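Local structure of transcriptional regulator, MarR family (Silicibacter pomeroyi DSS-3, 3CDH) at residues Q31-L41 and L110-H121. The protein probably binds DNA as a dimeric transcription factor of the MarR family, regulating gene expression through a winged helix-turn-helix domain. Sequence-based numbering, arbitrary orientation.
Sequences QFHDHIRAQGL and LAESLVASARAH
Helix 17-38 meets the long helix 105-130 in the all-helical part of a MarR subunit, and F32 of the first is the knob that enters a hole formed by L114, S117, A118 and H121 of the second. The segment axes run nearly antiparallel (156°) and approach to 10.7 Å. The F32 ring swings across to the other helix because its CG stands opposite the backbone N (chi1 -164°); F32 CZ lies 3.5 Å from A118 CB, a methyl that makes an off-centre CH-pi contact with the ring. S117 CB sits at the ring edge. In the H121 conformer given, the F32 edge points into a face of the imidazole, a T-shaped pair with F32 CD1 3.8 Å from H121 CD2 and planes 75° apart, and H121 ND1 donates a weak hydrogen bond to S117 O. No direct hydrogen bond joins the segments; instead one water lies 2.8 Å from H35 NE2, at the edge of that ring, and 3.1 Å from S117 OG. Beyond the helix end, closed by a Schellman motif at G40, L41 CD1 meets L114 CD1 tip to tip at 3.6 Å. Cutting F32 back to an alanine would probably empty the hole beside A118 and take the F32 edge away from the H121 face. W46 of helix 43-54 and Y16 of the second subunit also pack on F32, placing this antiparallel knob-into-hole packing beside the helical dimer interface characteristic of MarR regulators.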
loop_
_atom_site.group_PDB
_atom_site.type_symbol
_atom_site.label_atom_id
_atom_site.label_comp_id
_atom_site.label_asym_id
_atom_site.label_seq_id
_atom_site.Cartn_x
_atom_site.Cartn_y
_atom_site.Cartn_z
ATOM N N GLN B 31 9.506 4.272 -8.390
ATOM C CA GLN B 31 10.845 4.612 -8.843
ATOM C C GLN B 31 11.907 4.188 -7.835
ATOM O O GLN B 31 12.911 3.586 -8.189
ATOM C CB GLN B 31 10.959 6.090 -9.184
ATOM C CG GLN B 31 12.009 6.432 -10.252
ATOM C CD GLN B 31 12.320 7.953 -10.274
ATOM O OE1 GLN B 31 11.645 8.731 -10.986
ATOM N NE2 GLN B 31 13.315 8.385 -9.451
ATOM N N PHE B 32 11.677 4.459 -6.568
ATOM C CA PHE B 32 12.631 4.035 -5.577
ATOM C C PHE B 32 12.740 2.522 -5.472
ATOM O O PHE B 32 13.843 1.985 -5.276
ATOM C CB PHE B 32 12.333 4.630 -4.210
ATOM C CG PHE B 32 13.487 4.523 -3.280
ATOM C CD1 PHE B 32 14.688 5.173 -3.581
ATOM C CD2 PHE B 32 13.416 3.716 -2.156
ATOM C CE1 PHE B 32 15.788 5.045 -2.761
ATOM C CE2 PHE B 32 14.526 3.590 -1.302
ATOM C CZ PHE B 32 15.710 4.253 -1.611
ATOM N N HIS B 33 11.605 1.832 -5.589
ATOM C CA HIS B 33 11.650 0.390 -5.572
ATOM C C HIS B 33 12.474 -0.139 -6.756
ATOM O O HIS B 33 13.249 -1.073 -6.585
ATOM C CB HIS B 33 10.260 -0.238 -5.459
ATOM C CG HIS B 33 9.586 -0.004 -4.134
ATOM N ND1 HIS B 33 8.278 -0.374 -3.892
ATOM C CD2 HIS B 33 10.029 0.577 -2.986
ATOM C CE1 HIS B 33 7.949 -0.037 -2.650
ATOM N NE2 HIS B 33 8.989 0.548 -2.080
ATOM N N ASP B 34 12.358 0.488 -7.925
ATOM C CA ASP B 34 13.240 0.182 -9.068
ATOM C C ASP B 34 14.732 0.186 -8.672
ATOM O O ASP B 34 15.522 -0.689 -9.083
ATOM C CB ASP B 34 13.034 1.168 -10.237
ATOM C CG ASP B 34 11.644 1.079 -10.874
ATOM O OD1 ASP B 34 11.003 0.000 -10.817
ATOM O OD2 ASP B 34 11.193 2.106 -11.451
ATOM N N HIS B 35 15.085 1.185 -7.875
ATOM C CA HIS B 35 16.438 1.391 -7.422
ATOM C C HIS B 35 16.895 0.295 -6.466
ATOM O O HIS B 35 17.987 -0.255 -6.620
ATOM C CB HIS B 35 16.547 2.773 -6.779
ATOM C CG HIS B 35 17.911 3.097 -6.271
ATOM N ND1 HIS B 35 19.011 3.171 -7.096
ATOM C CD2 HIS B 35 18.360 3.356 -5.023
ATOM C CE1 HIS B 35 20.083 3.448 -6.377
ATOM N NE2 HIS B 35 19.712 3.581 -5.118
ATOM N N ILE B 36 16.061 -0.023 -5.483
ATOM C CA ILE B 36 16.331 -1.123 -4.559
ATOM C C ILE B 36 16.558 -2.433 -5.334
ATOM O O ILE B 36 17.519 -3.153 -5.067
ATOM C CB ILE B 36 15.163 -1.229 -3.512
ATOM C CG1 ILE B 36 15.523 -0.428 -2.296
ATOM C CG2 ILE B 36 14.912 -2.617 -2.959
ATOM C CD1 ILE B 36 15.474 0.998 -2.537
ATOM N N ARG B 37 15.662 -2.717 -6.280
ATOM C CA ARG B 37 15.696 -3.927 -7.090
ATOM C C ARG B 37 17.058 -4.023 -7.786
ATOM O O ARG B 37 17.727 -5.057 -7.713
ATOM C CB ARG B 37 14.540 -3.909 -8.100
ATOM C CG ARG B 37 14.027 -5.282 -8.575
ATOM C CD ARG B 37 12.540 -5.258 -9.050
ATOM N NE ARG B 37 11.643 -4.842 -7.967
ATOM C CZ ARG B 37 10.917 -3.725 -7.978
ATOM N NH1 ARG B 37 10.954 -2.921 -9.042
ATOM N NH2 ARG B 37 10.146 -3.415 -6.929
ATOM N N ALA B 38 17.481 -2.923 -8.408
ATOM C CA ALA B 38 18.774 -2.845 -9.094
ATOM C C ALA B 38 19.960 -3.120 -8.176
ATOM O O ALA B 38 20.970 -3.693 -8.616
ATOM C CB ALA B 38 18.939 -1.510 -9.767
ATOM N N GLN B 39 19.820 -2.715 -6.912
ATOM C CA GLN B 39 20.800 -2.939 -5.851
ATOM C C GLN B 39 20.807 -4.389 -5.361
ATOM O O GLN B 39 21.529 -4.711 -4.423
ATOM C CB GLN B 39 20.478 -2.041 -4.645
ATOM C CG GLN B 39 20.863 -0.579 -4.750
ATOM C CD GLN B 39 22.267 -0.319 -4.203
ATOM O OE1 GLN B 39 22.554 -0.585 -3.019
ATOM N NE2 GLN B 39 23.161 0.197 -5.071
ATOM N N GLY B 40 20.002 -5.254 -5.978
ATOM C CA GLY B 40 19.830 -6.642 -5.531
ATOM C C GLY B 40 19.072 -6.871 -4.218
ATOM O O GLY B 40 19.191 -7.948 -3.600
ATOM N N LEU B 41 18.305 -5.863 -3.797
ATOM C CA LEU B 41 17.592 -5.879 -2.534
ATOM C C LEU B 41 16.077 -6.016 -2.692
ATOM O O LEU B 41 15.499 -5.526 -3.674
ATOM C CB LEU B 41 17.866 -4.586 -1.774
ATOM C CG LEU B 41 19.135 -4.576 -0.951
ATOM C CD1 LEU B 41 19.265 -3.231 -0.290
ATOM C CD2 LEU B 41 19.055 -5.666 0.087
ATOM N N LEU B 110 25.228 0.450 4.424
ATOM C CA LEU B 110 24.327 0.239 3.328
ATOM C C LEU B 110 23.063 1.052 3.572
ATOM O O LEU B 110 22.620 1.802 2.692
ATOM C CB LEU B 110 24.015 -1.232 3.206
ATOM C CG LEU B 110 22.997 -1.628 2.135
ATOM C CD1 LEU B 110 23.338 -1.021 0.763
ATOM C CD2 LEU B 110 22.842 -3.158 2.049
ATOM N N ALA B 111 22.511 0.926 4.777
ATOM C CA ALA B 111 21.354 1.707 5.173
ATOM C C ALA B 111 21.615 3.171 4.957
ATOM O O ALA B 111 20.745 3.900 4.472
ATOM C CB ALA B 111 21.007 1.455 6.617
ATOM N N GLU B 112 22.822 3.614 5.287
ATOM C CA GLU B 112 23.072 5.028 5.157
ATOM C C GLU B 112 23.027 5.478 3.722
ATOM O O GLU B 112 22.405 6.489 3.415
ATOM C CB GLU B 112 24.347 5.436 5.837
ATOM C CG GLU B 112 24.074 6.075 7.175
ATOM C CD GLU B 112 25.181 5.807 8.195
ATOM O OE1 GLU B 112 26.395 5.762 7.831
ATOM O OE2 GLU B 112 24.823 5.640 9.383
ATOM N N SER B 113 23.624 4.714 2.822
ATOM C CA SER B 113 23.622 5.176 1.462
ATOM C C SER B 113 22.239 5.044 0.825
ATOM O O SER B 113 21.833 5.905 0.040
ATOM C CB SER B 113 24.740 4.545 0.648
ATOM O OG SER B 113 24.312 3.349 0.079
ATOM N N LEU B 114 21.481 4.024 1.209
ATOM C CA LEU B 114 20.096 3.931 0.760
ATOM C C LEU B 114 19.211 5.048 1.289
ATOM O O LEU B 114 18.418 5.619 0.544
ATOM C CB LEU B 114 19.498 2.602 1.153
ATOM C CG LEU B 114 20.119 1.467 0.373
ATOM C CD1 LEU B 114 19.528 0.167 0.854
ATOM C CD2 LEU B 114 19.883 1.674 -1.107
ATOM N N VAL B 115 19.310 5.355 2.574
ATOM C CA VAL B 115 18.478 6.424 3.111
ATOM C C VAL B 115 18.803 7.756 2.408
ATOM O O VAL B 115 17.902 8.534 2.062
ATOM C CB VAL B 115 18.559 6.499 4.650
ATOM C CG1 VAL B 115 17.913 7.763 5.176
ATOM C CG2 VAL B 115 17.875 5.269 5.260
ATOM N N ALA B 116 20.085 7.986 2.143
ATOM C CA ALA B 116 20.473 9.130 1.324
ATOM C C ALA B 116 19.683 9.180 0.000
ATOM O O ALA B 116 18.990 10.170 -0.264
ATOM C CB ALA B 116 21.987 9.154 1.089
ATOM N N SER B 117 19.751 8.113 -0.804
ATOM C CA SER B 117 18.957 8.038 -2.040
ATOM C C SER B 117 17.483 8.259 -1.808
ATOM O O SER B 117 16.851 9.040 -2.527
ATOM C CB SER B 117 19.100 6.692 -2.704
ATOM O OG SER B 117 20.314 6.644 -3.400
ATOM N N ALA B 118 16.931 7.567 -0.813
ATOM C CA ALA B 118 15.508 7.718 -0.528
ATOM C C ALA B 118 15.183 9.194 -0.335
ATOM O O ALA B 118 14.233 9.691 -0.944
ATOM C CB ALA B 118 15.064 6.874 0.675
ATOM N N ARG B 119 15.999 9.893 0.462
ATOM C CA ARG B 119 15.735 11.298 0.768
ATOM C C ARG B 119 15.756 12.161 -0.487
ATOM O O ARG B 119 14.895 13.013 -0.669
ATOM C CB ARG B 119 16.738 11.851 1.769
ATOM C CG ARG B 119 16.535 11.445 3.208
ATOM C CD ARG B 119 17.564 12.178 4.075
ATOM N NE ARG B 119 17.799 11.569 5.390
ATOM C CZ ARG B 119 17.037 11.778 6.471
ATOM N NH1 ARG B 119 15.953 12.575 6.401
ATOM N NH2 ARG B 119 17.355 11.179 7.630
ATOM N N ALA B 120 16.750 11.940 -1.344
ATOM C CA ALA B 120 16.906 12.737 -2.568
ATOM C C ALA B 120 15.729 12.522 -3.519
ATOM O O ALA B 120 15.216 13.484 -4.090
ATOM C CB ALA B 120 18.233 12.436 -3.244
ATOM N N HIS B 121 15.315 11.263 -3.664
ATOM C CA HIS B 121 14.157 10.884 -4.463
ATOM C C HIS B 121 12.865 11.531 -3.907
ATOM O O HIS B 121 11.996 11.968 -4.678
ATOM C CB HIS B 121 14.025 9.350 -4.497
ATOM C CG HIS B 121 14.973 8.651 -5.440
ATOM N ND1 HIS B 121 16.345 8.805 -5.386
ATOM C CD2 HIS B 121 14.738 7.747 -6.427
ATOM C CE1 HIS B 121 16.910 8.044 -6.308
ATOM N NE2 HIS B 121 15.958 7.391 -6.951
HETATM O O HOH W 1 21.601 3.851 -3.071
HETATM O O HOH W 2 23.209 2.046 -2.031
#